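PDB 4CO9: kynurenine formamidase from Bacillus anthracis, which hydrolyses N-formyl-L-kynurenine to L-kynurenine and formate, using two zinc ions per subunit, in the kynurenine pathway of tryptophan degradation. Local coordinates for residues C[6-14]-C[203-211]; C[75-86]-C[182-193]. All blocks are in the same frame, centred on the assembly; numbering follows the deposited sequence. Where two conformers were deposited one is given.

Interaction 1: C[6-14]-C[203-211]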
loop_
_atom_site.group_PDB
_atom_site.type_symbol
_atom_site.label_atom_id
_atom_site.label_comp_id
_atom_site.label_asym_id
_atom_site.label_seq_id
_atom_site.Cartn_x
_atom_site.Cartn_y
_atom_site.Cartn_z
ATOM N N SER C 6 -12.909 -10.353 13.845
ATOM C CA SER C 6 -13.013 -10.840 12.433
ATOM C C SER C 6 -11.737 -10.529 11.642
ATOM O O SER C 6 -11.135 -9.477 11.813
ATOM C CB SER C 6 -14.215 -10.217 11.729
ATOM O OG SER C 6 -15.365 -11.029 11.887
ATOM N N LYS C 7 -11.328 -11.445 10.777
ATOM C CA LYS C 7 -10.093 -11.282 10.021
ATOM C C LYS C 7 -10.281 -10.356 8.819
ATOM O O LYS C 7 -11.357 -10.300 8.222
ATOM C CB LYS C 7 -9.585 -12.632 9.530
ATOM C CG LYS C 7 -9.088 -13.558 10.619
ATOM C CD LYS C 7 -8.436 -14.787 9.978
ATOM C CE LYS C 7 -7.892 -15.754 11.009
ATOM N NZ LYS C 7 -7.226 -16.915 10.357
ATOM N N TRP C 8 -9.211 -9.642 8.475
ATOM C CA TRP C 8 -9.131 -8.921 7.224
ATOM C C TRP C 8 -9.087 -9.918 6.078
ATOM O O TRP C 8 -8.444 -10.952 6.181
ATOM C CB TRP C 8 -7.891 -8.023 7.211
ATOM C CG TRP C 8 -8.018 -6.954 8.197
ATOM C CD1 TRP C 8 -7.537 -6.948 9.474
ATOM C CD2 TRP C 8 -8.760 -5.751 8.038
ATOM N NE1 TRP C 8 -7.918 -5.797 10.119
ATOM C CE2 TRP C 8 -8.680 -5.047 9.262
ATOM C CE3 TRP C 8 -9.495 -5.197 6.983
ATOM C CZ2 TRP C 8 -9.272 -3.814 9.443
ATOM C CZ3 TRP C 8 -10.086 -3.971 7.169
ATOM C CH2 TRP C 8 -9.972 -3.290 8.392
ATOM N N ILE C 9 -9.796 -9.598 5.001
ATOM C CA ILE C 9 -9.860 -10.413 3.798
ATOM C C ILE C 9 -9.193 -9.670 2.644
ATOM O O ILE C 9 -9.534 -8.531 2.364
ATOM C CB ILE C 9 -11.318 -10.695 3.399
ATOM C CG1 ILE C 9 -12.039 -11.427 4.542
ATOM C CG2 ILE C 9 -11.406 -11.532 2.125
ATOM C CD1 ILE C 9 -13.553 -11.339 4.418
ATOM N N ASP C 10 -8.274 -10.343 1.960
ATOM C CA ASP C 10 -7.580 -9.776 0.802
ATOM C C ASP C 10 -8.531 -9.670 -0.388
ATOM O O ASP C 10 -9.147 -10.668 -0.785
ATOM C CB ASP C 10 -6.390 -10.679 0.455
ATOM C CG ASP C 10 -5.402 -10.050 -0.512
ATOM O OD1 ASP C 10 -5.581 -8.879 -0.919
ATOM O OD2 ASP C 10 -4.416 -10.744 -0.864
ATOM N N ILE C 11 -8.669 -8.470 -0.948
ATOM C CA ILE C 11 -9.423 -8.293 -2.193
ATOM C C ILE C 11 -8.556 -7.664 -3.290
ATOM O O ILE C 11 -9.060 -6.952 -4.164
ATOM C CB ILE C 11 -10.736 -7.502 -1.978
ATOM C CG1 ILE C 11 -10.481 -6.119 -1.373
ATOM C CG2 ILE C 11 -11.665 -8.307 -1.088
ATOM C CD1 ILE C 11 -11.632 -5.155 -1.571
ATOM N N SER C 12 -7.256 -7.944 -3.227
ATOM C CA SER C 12 -6.295 -7.439 -4.196
ATOM C C SER C 12 -5.869 -8.530 -5.182
ATOM O O SER C 12 -5.852 -9.709 -4.846
ATOM C CB SER C 12 -5.051 -6.918 -3.487
ATOM O OG SER C 12 -5.378 -5.951 -2.504
ATOM N N GLN C 13 -5.534 -8.116 -6.401
ATOM C CA GLN C 13 -4.983 -9.024 -7.403
ATOM C C GLN C 13 -3.499 -9.306 -7.131
ATOM O O GLN C 13 -2.736 -8.384 -6.897
ATOM C CB GLN C 13 -5.145 -8.428 -8.800
ATOM C CG GLN C 13 -6.583 -8.301 -9.267
ATOM C CD GLN C 13 -6.723 -7.801 -10.683
ATOM O OE1 GLN C 13 -5.797 -7.238 -11.256
ATOM N NE2 GLN C 13 -7.896 -8.010 -11.269
ATOM N N PRO C 14 -3.083 -10.581 -7.197
ATOM C CA PRO C 14 -1.668 -10.858 -7.010
ATOM C C PRO C 14 -0.830 -10.188 -8.088
ATOM O O PRO C 14 -1.185 -10.249 -9.273
ATOM C CB PRO C 14 -1.576 -12.384 -7.126
ATOM C CG PRO C 14 -2.926 -12.873 -6.758
ATOM C CD PRO C 14 -3.886 -11.821 -7.273
ATOM N N PRO C 203 -0.724 1.639 -7.054
ATOM C CA PRO C 203 -1.191 0.336 -6.589
ATOM C C PRO C 203 -1.472 0.400 -5.094
ATOM O O PRO C 203 -0.867 1.210 -4.371
ATOM C CB PRO C 203 -0.012 -0.615 -6.875
ATOM C CG PRO C 203 1.150 0.251 -7.107
ATOM C CD PRO C 203 0.660 1.611 -7.542
ATOM N N VAL C 204 -2.398 -0.439 -4.651
ATOM C CA VAL C 204 -2.786 -0.506 -3.250
ATOM C C VAL C 204 -2.975 -1.952 -2.846
ATOM O O VAL C 204 -3.144 -2.837 -3.700
ATOM C CB VAL C 204 -4.104 0.251 -2.973
ATOM C CG1 VAL C 204 -4.006 1.696 -3.429
ATOM C CG2 VAL C 204 -5.295 -0.445 -3.621
ATOM N N ARG C 205 -2.913 -2.197 -1.539
ATOM C CA ARG C 205 -3.369 -3.465 -0.999
ATOM C C ARG C 205 -4.741 -3.205 -0.422
ATOM O O ARG C 205 -4.872 -2.595 0.644
ATOM C CB ARG C 205 -2.435 -3.998 0.078
ATOM C CG ARG C 205 -2.766 -5.426 0.518
ATOM C CD ARG C 205 -2.466 -6.402 -0.599
ATOM N NE ARG C 205 -2.688 -7.799 -0.249
ATOM C CZ ARG C 205 -1.833 -8.572 0.412
ATOM N NH1 ARG C 205 -0.681 -8.098 0.878
ATOM N NH2 ARG C 205 -2.150 -9.831 0.640
ATOM N N ALA C 206 -5.763 -3.604 -1.164
ATOM C CA ALA C 206 -7.121 -3.477 -0.705
ATOM C C ALA C 206 -7.503 -4.703 0.100
ATOM O O ALA C 206 -7.353 -5.841 -0.367
ATOM C CB ALA C 206 -8.070 -3.284 -1.878
ATOM N N VAL C 207 -7.980 -4.459 1.319
ATOM C CA VAL C 207 -8.505 -5.502 2.188
ATOM C C VAL C 207 -9.802 -5.031 2.836
ATOM O O VAL C 207 -10.037 -3.831 2.978
ATOM C CB VAL C 207 -7.502 -5.885 3.307
ATOM C CG1 VAL C 207 -6.191 -6.362 2.718
ATOM C CG2 VAL C 207 -7.250 -4.712 4.248
ATOM N N ILE C 208 -10.612 -5.990 3.285
ATOM C CA ILE C 208 -11.874 -5.690 3.970
ATOM C C ILE C 208 -12.099 -6.605 5.173
ATOM O O ILE C 208 -11.629 -7.745 5.190
ATOM C CB ILE C 208 -13.101 -5.817 3.025
ATOM C CG1 ILE C 208 -13.182 -7.217 2.388
ATOM C CG2 ILE C 208 -13.053 -4.728 1.970
ATOM C CD1 ILE C 208 -14.416 -7.450 1.527
ATOM N N ARG C 209 -12.821 -6.084 6.161
ATOM C CA ARG C 209 -13.199 -6.838 7.335
ATOM C C ARG C 209 -14.706 -6.678 7.558
ATOM O O ARG C 209 -15.203 -5.551 7.596
ATOM C CB ARG C 209 -12.451 -6.293 8.542
ATOM C CG ARG C 209 -12.720 -7.027 9.833
ATOM C CD ARG C 209 -11.787 -6.559 10.932
ATOM N NE ARG C 209 -12.023 -5.184 11.311
ATOM C CZ ARG C 209 -11.319 -4.537 12.234
ATOM N NH1 ARG C 209 -10.303 -5.129 12.852
ATOM N NH2 ARG C 209 -11.617 -3.283 12.530
ATOM N N PRO C 210 -15.429 -7.797 7.730
ATOM C CA PRO C 210 -16.886 -7.692 7.917
ATOM C C PRO C 210 -17.227 -6.926 9.188
ATOM O O PRO C 210 -16.529 -7.081 10.185
ATOM C CB PRO C 210 -17.360 -9.145 7.981
ATOM C CG PRO C 210 -16.148 -10.000 8.014
ATOM C CD PRO C 210 -14.943 -9.187 7.699
ATOM N N ILE C 211 -18.245 -6.069 9.150
ATOM C CA ILE C 211 -18.588 -5.266 10.342
ATOM C C ILE C 211 -19.201 -6.127 11.447
ATOM O O ILE C 211 -19.118 -5.745 12.619
ATOM C CB ILE C 211 -19.580 -4.098 10.112
ATOM C CG1 ILE C 211 -21.042 -4.592 10.024
ATOM C CG2 ILE C 211 -19.177 -3.221 8.942
ATOM C CD1 ILE C 211 -21.316 -5.723 9.053
ATOM O OXT ILE C 211 -19.807 -7.183 11.197
HETATM O O HOH W 1 -9.533 -7.803 12.815
#
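Asp10 and Arg205 form a salt bridge across this contact. Arg205 grips side-on with two nitrogens, one for each carboxylate oxygen. NH2 of Arg205 lies 2.9 Å from OD2 of Asp10, and NE of Arg205 is 3.2 Å from OD1. Both oxygens lie near the guanidinium plane, but the arginine meets them from above the carboxylate plane, the two planes being 59° apart. With CG of Asp10 opposite its own backbone N (chi1 -167°), OD1 can also accept from the backbone N of Ser12, an Asx turn. The two donors reach OD1 from opposite faces. The remaining nitrogen of Arg205, NH1, is satisfied by the carbonyl of Pro193 of the second subunit.

Ala206 O also has two donors. The backbone N of Ile11 reaches it at 3.0 Å, and the hydroxyl of Ser12 donates from the opposite face of the carbonyl. Between these polar groups and the Trp8 end, strand 9-10, one of the two outermost in this chain's large mixed sheet, pairs antiparallel with strand 207-210. Ile9 and Ile208 form the hydrogen-bonded pair: each backbone N donates to the other's O. The side chains of Ile208 and Ile11 cross at about a right angle, with Ile208 CG2 3.8 Å from Ile11 CD1.

CB of Arg209 lies over one face of the Trp8 indole, in a CH-pi contact 3.6 Å from the centroid of the six-membered ring. A bend at chi3 turns the guanidinium back past the indole rim, putting CZ2 of Trp8 over its centre, 3.5 Å from CZ of Arg209, with the planes 26° apart. The backbone N of Trp8 donates to Gln76 OE1 of the second subunit. A water at the guanidinium edge accepts from NH1 of Arg209 and donates to Ser6 O.

Interaction 2: C[75-86]-C[182-193]; sequences IQVYVGPTRIID and VADGDYELIALP
Ile84 CD1 packs 3.6 Å from CE1 of Tyr187, and the two side chains cross at about a right angle. The same methyl meets CG2 of Val182. Thr82 shares this face of the sheet: its CG2 lies against CB of Tyr187, and its CB against CB of Leu189. At the other end, Pro193 covers one face of the Tyr78 ring. Pro193 CD makes a CH-pi contact 4.0 Å from the ring centroid. Val77 CG1 lies over the opposite face, and the Tyr78 hydroxyl bonds to His172. Val79 CG2 and Leu192 CD2 meet at 3.8 Å.

Backbone hydrogen bonds run through Gly80-Leu189, Thr82-Tyr187 and Ile84-Gly185, two to each pair. Ala191 N adds one to Tyr78 O. The carbonyl O of Ala191 is buried near the Tyr78 ring and has no polar partner in the model. Tyr187 OH donates to Ala183 O at 2.6 Å, which ties the start of segment 182-193 to the ring edge.

On the other face, Arg83 and Asp186 form a salt bridge, Arg83 NE donating to Asp186 OD1 at 2.6 Å. The oxygen lies in the guanidinium plane and is met on its syn side, 27° out of the carboxylate plane. NH1 of Arg83 is taken by His102 O. At the far edge a water joins Asp86 N to Asp184 OD2. OD1 of Asp86 is hydrogen-bonded to Ser88 OG, while its OD2 shares Arg112 with OD1 of Asp184, which probably eases their like charges. The arrangement is an antiparallel strand pair, 81-86 with 185-190, inside the large mixed sheet of this cyclase-superfamily fold.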
loop_
_atom_site.group_PDB
_atom_site.type_symbol
_atom_site.label_atom_id
_atom_site.label_comp_id
_atom_site.label_asym_id
_atom_site.label_seq_id
_atom_site.Cartn_x
_atom_site.Cartn_y
_atom_site.Cartn_z
ATOM N N ILE C 75 -6.203 10.816 2.732
ATOM C CA ILE C 75 -6.143 9.402 3.151
ATOM C C ILE C 75 -7.406 8.886 3.857
ATOM O O ILE C 75 -7.673 7.686 3.791
ATOM C CB ILE C 75 -4.899 9.080 4.007
ATOM C CG1 ILE C 75 -4.866 9.936 5.281
ATOM C CG2 ILE C 75 -3.634 9.256 3.168
ATOM C CD1 ILE C 75 -3.750 9.549 6.229
ATOM N N GLN C 76 -8.203 9.780 4.466
ATOM C CA GLN C 76 -9.442 9.353 5.162
ATOM C C GLN C 76 -10.404 8.688 4.205
ATOM O O GLN C 76 -11.197 7.870 4.623
ATOM C CB GLN C 76 -10.077 10.586 5.882
ATOM C CG GLN C 76 -9.149 11.573 6.673
ATOM C CD GLN C 76 -8.228 10.906 7.678
ATOM O OE1 GLN C 76 -8.616 9.963 8.380
ATOM N NE2 GLN C 76 -6.998 11.389 7.744
ATOM N N VAL C 77 -10.350 9.078 2.934
ATOM C CA VAL C 77 -11.230 8.530 1.926
ATOM C C VAL C 77 -11.040 7.026 1.746
ATOM O O VAL C 77 -12.005 6.285 1.492
ATOM C CB VAL C 77 -10.995 9.234 0.573
ATOM C CG1 VAL C 77 -11.741 8.524 -0.549
ATOM C CG2 VAL C 77 -11.457 10.681 0.642
ATOM N N TYR C 78 -9.805 6.574 1.925
ATOM C CA TYR C 78 -9.435 5.206 1.575
ATOM C C TYR C 78 -9.458 4.212 2.745
ATOM O O TYR C 78 -9.038 3.071 2.575
ATOM C CB TYR C 78 -8.053 5.215 0.919
ATOM C CG TYR C 78 -8.017 6.032 -0.335
ATOM C CD1 TYR C 78 -8.410 5.482 -1.549
ATOM C CD2 TYR C 78 -7.641 7.368 -0.314
ATOM C CE1 TYR C 78 -8.399 6.235 -2.720
ATOM C CE2 TYR C 78 -7.632 8.132 -1.472
ATOM C CZ TYR C 78 -8.010 7.555 -2.679
ATOM O OH TYR C 78 -8.006 8.303 -3.843
ATOM N N VAL C 79 -9.927 4.647 3.923
ATOM C CA VAL C 79 -10.089 3.761 5.064
ATOM C C VAL C 79 -11.440 4.026 5.711
ATOM O O VAL C 79 -11.721 5.154 6.110
ATOM C CB VAL C 79 -8.997 3.990 6.130
ATOM C CG1 VAL C 79 -9.133 2.968 7.256
ATOM C CG2 VAL C 79 -7.605 3.896 5.510
ATOM N N GLY C 80 -12.242 2.982 5.880
ATOM C CA GLY C 80 -13.484 3.118 6.633
ATOM C C GLY C 80 -14.614 2.261 6.108
ATOM O O GLY C 80 -14.406 1.428 5.219
ATOM N N PRO C 81 -15.823 2.450 6.673
ATOM C CA PRO C 81 -16.983 1.646 6.321
ATOM C C PRO C 81 -17.236 1.648 4.828
ATOM O O PRO C 81 -17.102 2.687 4.177
ATOM C CB PRO C 81 -18.131 2.344 7.070
ATOM C CG PRO C 81 -17.470 2.933 8.261
ATOM C CD PRO C 81 -16.131 3.402 7.760
ATOM N N THR C 82 -17.574 0.479 4.308
ATOM C CA THR C 82 -17.845 0.297 2.892
ATOM C C THR C 82 -18.994 -0.666 2.740
ATOM O O THR C 82 -19.190 -1.553 3.570
ATOM C CB THR C 82 -16.670 -0.269 2.024
ATOM O OG1 THR C 82 -16.958 -0.095 0.627
ATOM C CG2 THR C 82 -16.468 -1.751 2.226
ATOM N N ARG C 83 -19.778 -0.459 1.690
ATOM C CA ARG C 83 -20.831 -1.373 1.330
ATOM C C ARG C 83 -20.466 -2.041 0.018
ATOM O O ARG C 83 -19.956 -1.388 -0.885
ATOM C CB ARG C 83 -22.159 -0.627 1.181
ATOM C CG ARG C 83 -23.222 -1.555 0.647
ATOM C CD ARG C 83 -24.107 -2.238 1.675
ATOM N NE ARG C 83 -24.527 -1.394 2.793
ATOM C CZ ARG C 83 -25.627 -0.651 2.801
ATOM N NH1 ARG C 83 -26.435 -0.624 1.748
ATOM N NH2 ARG C 83 -25.931 0.060 3.881
ATOM N N ILE C 84 -20.738 -3.338 -0.086
ATOM C CA ILE C 84 -20.515 -4.089 -1.309
ATOM C C ILE C 84 -21.843 -4.598 -1.874
ATOM O O ILE C 84 -22.647 -5.183 -1.141
ATOM C CB ILE C 84 -19.584 -5.280 -1.050
ATOM C CG1 ILE C 84 -18.279 -4.770 -0.412
ATOM C CG2 ILE C 84 -19.329 -6.055 -2.330
ATOM C CD1 ILE C 84 -17.228 -5.832 -0.212
ATOM N N ILE C 85 -22.061 -4.361 -3.166
ATOM C CA ILE C 85 -23.296 -4.748 -3.840
ATOM C C ILE C 85 -22.999 -5.450 -5.136
ATOM O O ILE C 85 -21.926 -5.281 -5.728
ATOM C CB ILE C 85 -24.241 -3.551 -4.125
ATOM C CG1 ILE C 85 -23.597 -2.539 -5.059
ATOM C CG2 ILE C 85 -24.676 -2.895 -2.816
ATOM C CD1 ILE C 85 -24.520 -1.415 -5.491
ATOM N N ASP C 86 -23.969 -6.235 -5.572
ATOM C CA ASP C 86 -23.870 -6.987 -6.805
ATOM C C ASP C 86 -24.555 -6.246 -7.948
ATOM O O ASP C 86 -25.751 -5.962 -7.891
ATOM C CB ASP C 86 -24.427 -8.396 -6.665
ATOM C CG ASP C 86 -24.014 -9.286 -7.810
ATOM O OD1 ASP C 86 -24.624 -9.186 -8.892
ATOM O OD2 ASP C 86 -23.044 -10.062 -7.637
ATOM N N VAL C 182 -16.232 -12.793 -1.764
ATOM C CA VAL C 182 -16.826 -12.090 -0.639
ATOM C C VAL C 182 -18.309 -11.821 -0.867
ATOM O O VAL C 182 -18.764 -11.558 -1.982
ATOM C CB VAL C 182 -16.082 -10.769 -0.306
ATOM C CG1 VAL C 182 -14.592 -11.024 -0.162
ATOM C CG2 VAL C 182 -16.343 -9.704 -1.350
ATOM N N ALA C 183 -19.055 -11.868 0.222
ATOM C CA ALA C 183 -20.492 -11.676 0.173
ATOM C C ALA C 183 -20.826 -10.200 0.156
ATOM O O ALA C 183 -20.034 -9.353 0.616
ATOM C CB ALA C 183 -21.137 -12.350 1.378
ATOM N N ASP C 184 -22.021 -9.885 -0.342
ATOM C CA ASP C 184 -22.548 -8.533 -0.257
ATOM C C ASP C 184 -22.673 -8.116 1.191
ATOM O O ASP C 184 -22.848 -8.956 2.074
ATOM C CB ASP C 184 -23.935 -8.440 -0.896
ATOM C CG ASP C 184 -23.916 -8.639 -2.389
ATOM O OD1 ASP C 184 -22.857 -8.486 -3.028
ATOM O OD2 ASP C 184 -25.000 -8.892 -2.949
ATOM N N GLY C 185 -22.616 -6.818 1.444
ATOM C CA GLY C 185 -22.865 -6.318 2.778
ATOM C C GLY C 185 -21.889 -5.256 3.212
ATOM O O GLY C 185 -21.246 -4.596 2.384
ATOM N N ASP C 186 -21.777 -5.114 4.529
ATOM C CA ASP C 186 -21.023 -4.050 5.134
ATOM C C ASP C 186 -19.695 -4.527 5.678
ATOM O O ASP C 186 -19.606 -5.568 6.330
ATOM C CB ASP C 186 -21.831 -3.394 6.244
ATOM C CG ASP C 186 -22.933 -2.512 5.700
ATOM O OD1 ASP C 186 -22.774 -1.934 4.593
ATOM O OD2 ASP C 186 -23.946 -2.382 6.387
ATOM N N TYR C 187 -18.668 -3.735 5.405
ATOM C CA TYR C 187 -17.324 -4.055 5.800
ATOM C C TYR C 187 -16.614 -2.780 6.185
ATOM O O TYR C 187 -17.121 -1.675 5.962
ATOM C CB TYR C 187 -16.571 -4.673 4.626
ATOM C CG TYR C 187 -17.115 -5.976 4.122
ATOM C CD1 TYR C 187 -18.204 -6.013 3.247
ATOM C CD2 TYR C 187 -16.519 -7.177 4.479
ATOM C CE1 TYR C 187 -18.681 -7.216 2.764
ATOM C CE2 TYR C 187 -16.994 -8.380 4.013
ATOM C CZ TYR C 187 -18.065 -8.399 3.153
ATOM O OH TYR C 187 -18.534 -9.610 2.711
ATOM N N GLU C 188 -15.433 -2.939 6.762
ATOM C CA GLU C 188 -14.460 -1.866 6.820
ATOM C C GLU C 188 -13.472 -2.115 5.691
ATOM O O GLU C 188 -13.060 -3.251 5.473
ATOM C CB GLU C 188 -13.770 -1.839 8.184
ATOM C CG GLU C 188 -14.686 -1.330 9.297
ATOM C CD GLU C 188 -14.656 0.173 9.455
ATOM O OE1 GLU C 188 -14.070 0.838 8.602
ATOM O OE2 GLU C 188 -15.266 0.705 10.404
ATOM N N LEU C 189 -13.151 -1.065 4.938
ATOM C CA LEU C 189 -12.223 -1.151 3.797
ATOM C C LEU C 189 -10.925 -0.439 4.146
ATOM O O LEU C 189 -10.937 0.586 4.819
ATOM C CB LEU C 189 -12.816 -0.469 2.560
ATOM C CG LEU C 189 -11.938 -0.291 1.310
ATOM C CD1 LEU C 189 -11.545 -1.621 0.686
ATOM C CD2 LEU C 189 -12.671 0.566 0.281
ATOM N N ILE C 190 -9.815 -1.003 3.685
ATOM C CA ILE C 190 -8.536 -0.299 3.622
ATOM C C ILE C 190 -8.021 -0.432 2.191
ATOM O O ILE C 190 -7.909 -1.544 1.664
ATOM C CB ILE C 190 -7.490 -0.905 4.569
ATOM C CG1 ILE C 190 -7.999 -0.882 6.023
ATOM C CG2 ILE C 190 -6.171 -0.146 4.454
ATOM C CD1 ILE C 190 -7.167 -1.727 6.962
ATOM N N ALA C 191 -7.686 0.694 1.572
ATOM C CA ALA C 191 -7.141 0.682 0.214
ATOM C C ALA C 191 -6.262 1.907 -0.040
ATOM O O ALA C 191 -6.583 2.760 -0.861
ATOM C CB ALA C 191 -8.266 0.598 -0.797
ATOM N N LEU C 192 -5.149 1.986 0.686
ATOM C CA LEU C 192 -4.375 3.218 0.773
ATOM C C LEU C 192 -3.366 3.364 -0.358
ATOM O O LEU C 192 -2.604 2.435 -0.622
ATOM C CB LEU C 192 -3.620 3.274 2.106
ATOM C CG LEU C 192 -4.451 3.636 3.338
ATOM C CD1 LEU C 192 -3.782 3.106 4.592
ATOM C CD2 LEU C 192 -4.643 5.141 3.426
ATOM N N PRO C 193 -3.326 4.539 -1.003
ATOM C CA PRO C 193 -2.250 4.766 -1.977
ATOM C C PRO C 193 -0.907 4.926 -1.295
ATOM O O PRO C 193 -0.839 5.400 -0.153
ATOM C CB PRO C 193 -2.628 6.078 -2.660
ATOM C CG PRO C 193 -3.660 6.724 -1.813
ATOM C CD PRO C 193 -4.221 5.702 -0.859
HETATM O O HOH W 2 -26.328 -6.690 -3.824
#

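In the fold
Strands 207-210 and 185-190 are neighbours in one sheet, so interaction 1 continues directly from interaction 2. Backbone bonds join Arg209 to Glu188 and Val207 to Ile190. Interaction 1 brings the two chain ends together, and interaction 2 is nested inside the loop it closes. Both are partly buried. Interaction 2 has the longer run of paired strand and more buried residues. Its salt bridges lie toward one end. Interaction 1 has a short strand pair and relies more on side-chain polar bonds and a CH-pi contact of arginine on tryptophan. Both touch the second subunit, and reciprocally: Trp8 and Arg205 of one chain bond to Gln76 and Pro193 of the other.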